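Local coordinates for protein N-acetylgalactosaminyltransferase 7 (PDB 6IWR) that is a two-domain glycosyltransferase, pairing a GT-A-type domain that holds a manganese ion with a ricin-type beta-trefoil lectin domain, at residues Y239-C244 and G329-I334; G343-G348 and N356-Y361. All coordinates share one frame; numbering follows the deposited sequence.

Contact 1: residues Y239-C244 and G329-I334; sequences YLDAHC and GGLFAI
L331 drives one methyl, CD2, into a hollow lined by L240, the backbone and CB of D241, and C244. The methyl lies 3.7 Å from L240 CA at the floor, with L240 CD1 on the wall 4.1 Å from the same L331 CD2. C244 closes the hollow: its SG, anti to its own carbonyl carbon (chi1 -63°), stands 3.7 Å from L331 CD2. Beside this pocket G330 has no side chain, and D241 OD1 settles 4.0 Å from G330 CA. One step further, the rings of Y239 and F332 point the same way, nearly parallel (planes at 22°) but slid apart. Y239 CD2 lies over a face of F332, 3.4 Å from its CZ, so one corner of the Y239 ring covers part of that face and the rings barely overlap. Behind the rings, Y239 N donates to F332 O (2.9 Å); the return bond from F332 N to Y239 O is weak. Y239 OH is taken up by the backbone O of R224. D241 OD2 accepts from H380 NE2, and the D241 side chain comes about 3 Å from the bound manganese. Strand 236-240 thus leads into D241-A242-H243, the Asp-X-His metal motif of this GT-A glycosyltransferase family.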
loop_
_atom_site.group_PDB
_atom_site.type_symbol
_atom_site.label_atom_id
_atom_site.label_comp_id
_atom_site.label_asym_id
_atom_site.label_seq_id
_atom_site.Cartn_x
_atom_site.Cartn_y
_atom_site.Cartn_z
ATOM N N TYR A 239 -25.219 0.583 -21.246
ATOM C CA TYR A 239 -24.578 -0.152 -20.166
ATOM C C TYR A 239 -24.285 0.769 -18.986
ATOM O O TYR A 239 -23.891 1.925 -19.165
ATOM C CB TYR A 239 -23.286 -0.811 -20.665
ATOM C CG TYR A 239 -23.550 -1.951 -21.598
ATOM C CD1 TYR A 239 -23.725 -3.236 -21.108
ATOM C CD2 TYR A 239 -23.652 -1.738 -22.974
ATOM C CE1 TYR A 239 -23.999 -4.308 -21.966
ATOM C CE2 TYR A 239 -23.925 -2.786 -23.841
ATOM C CZ TYR A 239 -24.105 -4.077 -23.332
ATOM O OH TYR A 239 -24.386 -5.140 -24.178
ATOM N N LEU A 240 -24.461 0.227 -17.777
ATOM C CA LEU A 240 -24.294 0.930 -16.508
ATOM C C LEU A 240 -23.695 -0.013 -15.473
ATOM O O LEU A 240 -24.178 -1.137 -15.325
ATOM C CB LEU A 240 -25.650 1.440 -15.994
ATOM C CG LEU A 240 -25.989 2.935 -16.033
ATOM C CD1 LEU A 240 -25.197 3.626 -17.083
ATOM C CD2 LEU A 240 -27.465 3.129 -16.276
ATOM N N ASP A 241 -22.662 0.449 -14.750
ATOM C CA ASP A 241 -22.120 -0.272 -13.588
ATOM C C ASP A 241 -23.255 -0.517 -12.583
ATOM O O ASP A 241 -24.272 0.176 -12.579
ATOM C CB ASP A 241 -20.965 0.522 -12.902
ATOM C CG ASP A 241 -19.533 -0.067 -13.167
ATOM O OD1 ASP A 241 -19.347 -0.540 -14.314
ATOM O OD2 ASP A 241 -18.601 -0.035 -12.256
ATOM N N ALA A 242 -23.085 -1.509 -11.712
ATOM C CA ALA A 242 -24.132 -1.728 -10.718
ATOM C C ALA A 242 -24.036 -0.771 -9.525
ATOM O O ALA A 242 -24.760 -0.943 -8.540
ATOM C CB ALA A 242 -24.118 -3.180 -10.244
ATOM N N HIS A 243 -23.181 0.246 -9.592
ATOM C CA HIS A 243 -23.018 1.226 -8.526
ATOM C C HIS A 243 -22.951 2.623 -9.157
ATOM O O HIS A 243 -21.950 3.336 -9.071
ATOM C CB HIS A 243 -21.780 0.907 -7.677
ATOM C CG HIS A 243 -20.672 0.245 -8.448
ATOM N ND1 HIS A 243 -20.397 -1.100 -8.350
ATOM C CD2 HIS A 243 -19.800 0.743 -9.363
ATOM C CE1 HIS A 243 -19.395 -1.399 -9.161
ATOM N NE2 HIS A 243 -19.012 -0.298 -9.788
ATOM N N CYS A 244 -24.053 3.022 -9.801
ATOM C CA CYS A 244 -24.147 4.297 -10.501
ATOM C C CYS A 244 -25.382 5.078 -10.060
ATOM O O CYS A 244 -26.382 4.506 -9.607
ATOM C CB CYS A 244 -24.199 4.086 -12.022
ATOM S SG CYS A 244 -22.720 3.327 -12.642
ATOM N N GLY A 329 -15.064 2.400 -20.357
ATOM C CA GLY A 329 -15.541 1.060 -20.654
ATOM C C GLY A 329 -16.828 0.609 -19.990
ATOM O O GLY A 329 -17.590 -0.166 -20.576
ATOM N N GLY A 330 -17.079 1.051 -18.763
ATOM C CA GLY A 330 -18.242 0.572 -18.039
ATOM C C GLY A 330 -19.569 1.127 -18.524
ATOM O O GLY A 330 -20.558 0.392 -18.591
ATOM N N LEU A 331 -19.602 2.418 -18.858
ATOM C CA LEU A 331 -20.825 3.155 -19.146
ATOM C C LEU A 331 -20.752 3.667 -20.578
ATOM O O LEU A 331 -19.865 4.457 -20.912
ATOM C CB LEU A 331 -21.025 4.335 -18.175
ATOM C CG LEU A 331 -20.685 4.198 -16.681
ATOM C CD1 LEU A 331 -21.062 5.479 -15.882
ATOM C CD2 LEU A 331 -21.258 2.952 -16.025
ATOM N N PHE A 332 -21.679 3.229 -21.413
ATOM C CA PHE A 332 -21.755 3.760 -22.771
ATOM C C PHE A 332 -23.134 3.432 -23.346
ATOM O O PHE A 332 -23.939 2.723 -22.730
ATOM C CB PHE A 332 -20.611 3.227 -23.653
ATOM C CG PHE A 332 -20.640 1.736 -23.878
ATOM C CD1 PHE A 332 -20.157 0.866 -22.911
ATOM C CD2 PHE A 332 -21.115 1.210 -25.067
ATOM C CE1 PHE A 332 -20.157 -0.493 -23.097
ATOM C CE2 PHE A 332 -21.121 -0.172 -25.265
ATOM C CZ PHE A 332 -20.634 -1.020 -24.260
ATOM N N ALA A 333 -23.390 3.953 -24.542
ATOM C CA ALA A 333 -24.604 3.673 -25.300
ATOM C C ALA A 333 -24.227 3.413 -26.754
ATOM O O ALA A 333 -23.430 4.163 -27.329
ATOM C CB ALA A 333 -25.586 4.852 -25.185
ATOM N N ILE A 334 -24.759 2.328 -27.333
ATOM C CA ILE A 334 -24.687 2.059 -28.768
ATOM C C ILE A 334 -26.053 1.619 -29.231
ATOM O O ILE A 334 -26.810 0.992 -28.485
ATOM C CB ILE A 334 -23.702 0.949 -29.208
ATOM C CG1 ILE A 334 -23.339 -0.003 -28.103
ATOM C CG2 ILE A 334 -22.467 1.471 -29.962
ATOM C CD1 ILE A 334 -22.141 -0.822 -28.641
#

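Contact 2: residues G343-G348 and N356-Y361; sequences GLYDPG and NFEISY
L344, Y345 and D346 pack on E358 and I359, setting an irregular loop that contains an Asx turn at D346 against one side of helix 355-365. The peptide bond before L344 is modelled as cis. The L344 side chain starts away from the helix and packs on A228 and F339, but its carbonyl faces that helix: L344 O lies 3.7 Å from I359 CD1 and also accepts a hydrogen bond from K362 NZ.

The Y345 ring passes across the side of the helix. Its CE1 rests 3.8 Å from I359 CB, and the ring and the isoleucine meet aslant. At the ring edge, near its plane, sits E358 OE1, the ring and carboxylate planes being turned 44° apart; F339 packs edge-to-face with the same ring.

D346 makes the polar link across the contact. Its backbone N gives a practically straight hydrogen bond (178°) to E358 OE1 at 3.2 Å, approaching from above the carboxylate plane. E358 reaches it with CG anti to its backbone N (chi1 -161°) and a bend at chi2, which also brings OE2 within 3.4 Å of D346 CB. The two buried carboxylates would be expected to repel, but each has a cation of its own, K362 for E358 and R407 for D346. D346 OD2 is the oxygen that pairs with R407, while D346 OD1 accepts from G348 N at 2.6 Å.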
loop_
_atom_site.group_PDB
_atom_site.type_symbol
_atom_site.label_atom_id
_atom_site.label_comp_id
_atom_site.label_asym_id
_atom_site.label_seq_id
_atom_site.Cartn_x
_atom_site.Cartn_y
_atom_site.Cartn_z
ATOM N N GLY A 343 -20.401 -6.870 -33.365
ATOM C CA GLY A 343 -20.542 -8.265 -32.994
ATOM C C GLY A 343 -19.624 -9.044 -32.077
ATOM O O GLY A 343 -19.178 -10.116 -32.462
ATOM N N LEU A 344 -19.354 -8.576 -30.864
ATOM C CA LEU A 344 -19.730 -7.280 -30.341
ATOM C C LEU A 344 -18.499 -6.890 -29.562
ATOM O O LEU A 344 -17.760 -5.985 -29.926
ATOM C CB LEU A 344 -20.893 -7.420 -29.365
ATOM C CG LEU A 344 -22.111 -8.265 -29.732
ATOM C CD1 LEU A 344 -22.100 -9.584 -28.977
ATOM C CD2 LEU A 344 -23.375 -7.491 -29.409
ATOM N N TYR A 345 -18.287 -7.635 -28.483
ATOM C CA TYR A 345 -17.047 -7.639 -27.743
ATOM C C TYR A 345 -16.389 -8.928 -28.174
ATOM O O TYR A 345 -17.004 -9.989 -28.117
ATOM C CB TYR A 345 -17.312 -7.721 -26.243
ATOM C CG TYR A 345 -17.389 -6.399 -25.521
ATOM C CD1 TYR A 345 -16.629 -5.313 -25.923
ATOM C CD2 TYR A 345 -18.218 -6.244 -24.424
ATOM C CE1 TYR A 345 -16.705 -4.108 -25.255
ATOM C CE2 TYR A 345 -18.297 -5.045 -23.752
ATOM C CZ TYR A 345 -17.541 -3.985 -24.170
ATOM O OH TYR A 345 -17.630 -2.800 -23.490
ATOM N N ASP A 346 -15.146 -8.842 -28.618
ATOM C CA ASP A 346 -14.444 -10.021 -29.097
ATOM C C ASP A 346 -14.665 -11.102 -28.054
ATOM O O ASP A 346 -14.496 -10.859 -26.866
ATOM C CB ASP A 346 -12.952 -9.686 -29.271
ATOM C CG ASP A 346 -12.036 -10.894 -29.138
ATOM O OD1 ASP A 346 -12.491 -12.032 -29.364
ATOM O OD2 ASP A 346 -10.855 -10.695 -28.804
ATOM N N PRO A 347 -15.043 -12.295 -28.499
ATOM C CA PRO A 347 -15.357 -13.353 -27.532
ATOM C C PRO A 347 -14.147 -13.990 -26.904
ATOM O O PRO A 347 -14.316 -14.711 -25.921
ATOM C CB PRO A 347 -16.131 -14.379 -28.359
ATOM C CG PRO A 347 -15.824 -14.068 -29.756
ATOM C CD PRO A 347 -15.460 -12.636 -29.867
ATOM N N GLY A 348 -12.938 -13.721 -27.406
ATOM C CA GLY A 348 -11.749 -14.247 -26.749
ATOM C C GLY A 348 -11.316 -13.492 -25.493
ATOM O O GLY A 348 -10.448 -13.975 -24.756
ATOM N N ASN A 356 -12.637 -2.173 -23.483
ATOM C CA ASN A 356 -12.969 -0.789 -23.712
ATOM C C ASN A 356 -12.208 -0.246 -24.897
ATOM O O ASN A 356 -12.730 0.500 -25.690
ATOM C CB ASN A 356 -12.680 0.040 -22.464
ATOM C CG ASN A 356 -11.233 -0.014 -22.039
ATOM O OD1 ASN A 356 -10.696 -1.068 -21.804
ATOM N ND2 ASN A 356 -10.613 1.129 -21.928
ATOM N N PHE A 357 -10.948 -0.617 -24.983
ATOM C CA PHE A 357 -10.113 -0.289 -26.109
ATOM C C PHE A 357 -10.521 -0.961 -27.411
ATOM O O PHE A 357 -10.537 -0.339 -28.437
ATOM C CB PHE A 357 -8.665 -0.576 -25.767
ATOM C CG PHE A 357 -8.150 0.244 -24.634
ATOM C CD1 PHE A 357 -8.270 1.606 -24.652
ATOM C CD2 PHE A 357 -7.550 -0.350 -23.554
ATOM C CE1 PHE A 357 -7.800 2.365 -23.613
ATOM C CE2 PHE A 357 -7.077 0.401 -22.512
ATOM C CZ PHE A 357 -7.202 1.760 -22.543
ATOM N N GLU A 358 -10.878 -2.231 -27.336
ATOM C CA GLU A 358 -11.251 -3.003 -28.500
ATOM C C GLU A 358 -12.496 -2.488 -29.219
ATOM O O GLU A 358 -12.491 -2.370 -30.429
ATOM C CB GLU A 358 -11.477 -4.446 -28.079
ATOM C CG GLU A 358 -11.422 -5.440 -29.211
ATOM C CD GLU A 358 -12.753 -6.063 -29.528
ATOM O OE1 GLU A 358 -13.644 -6.027 -28.690
ATOM O OE2 GLU A 358 -12.905 -6.586 -30.631
ATOM N N ILE A 359 -13.537 -2.149 -28.466
ATOM C CA ILE A 359 -14.746 -1.564 -29.035
ATOM C C ILE A 359 -14.471 -0.157 -29.543
ATOM O O ILE A 359 -15.010 0.241 -30.585
ATOM C CB ILE A 359 -15.888 -1.601 -27.996
ATOM C CG1 ILE A 359 -17.238 -1.275 -28.639
ATOM C CG2 ILE A 359 -15.631 -0.615 -26.870
ATOM C CD1 ILE A 359 -17.732 -2.311 -29.574
ATOM N N SER A 360 -13.613 0.609 -28.847
ATOM C CA SER A 360 -13.227 1.937 -29.339
ATOM C C SER A 360 -12.548 1.862 -30.706
ATOM O O SER A 360 -12.951 2.556 -31.647
ATOM C CB SER A 360 -12.298 2.634 -28.349
ATOM O OG SER A 360 -12.911 2.783 -27.090
ATOM N N TYR A 361 -11.489 1.054 -30.831
ATOM C CA TYR A 361 -10.820 0.948 -32.125
ATOM C C TYR A 361 -11.794 0.451 -33.198
ATOM O O TYR A 361 -11.900 1.063 -34.266
ATOM C CB TYR A 361 -9.577 0.056 -32.028
ATOM C CG TYR A 361 -8.628 0.444 -30.907
ATOM C CD1 TYR A 361 -8.326 1.771 -30.655
ATOM C CD2 TYR A 361 -8.056 -0.528 -30.092
ATOM C CE1 TYR A 361 -7.469 2.120 -29.630
ATOM C CE2 TYR A 361 -7.201 -0.201 -29.065
ATOM C CZ TYR A 361 -6.905 1.123 -28.831
ATOM O OH TYR A 361 -6.055 1.459 -27.789
#

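How the contacts relate
The contacts follow one another in series, contact 1 closing at I334 before contact 2 opens at G343; helix 336-342 follows strand 332-335 of contact 1 and leads into the loop of contact 2. Their centres are 15 Å apart, yet they touch: the Y345 OH of contact 2 lies 3.4 Å from F332 CE1 of contact 1, and G329 CA is 3.5 Å from N356 CB. Helix 219-230 serves both, since R224 meets Y239 and Y345. Contact 1 lies within the mixed central sheet beside the manganese, whereas contact 2, with Y345 about 12 Å from the ion, joins helical and loop elements flanking that sheet. Packing between the two thus joins the sheet beside the manganese to helix 355-365.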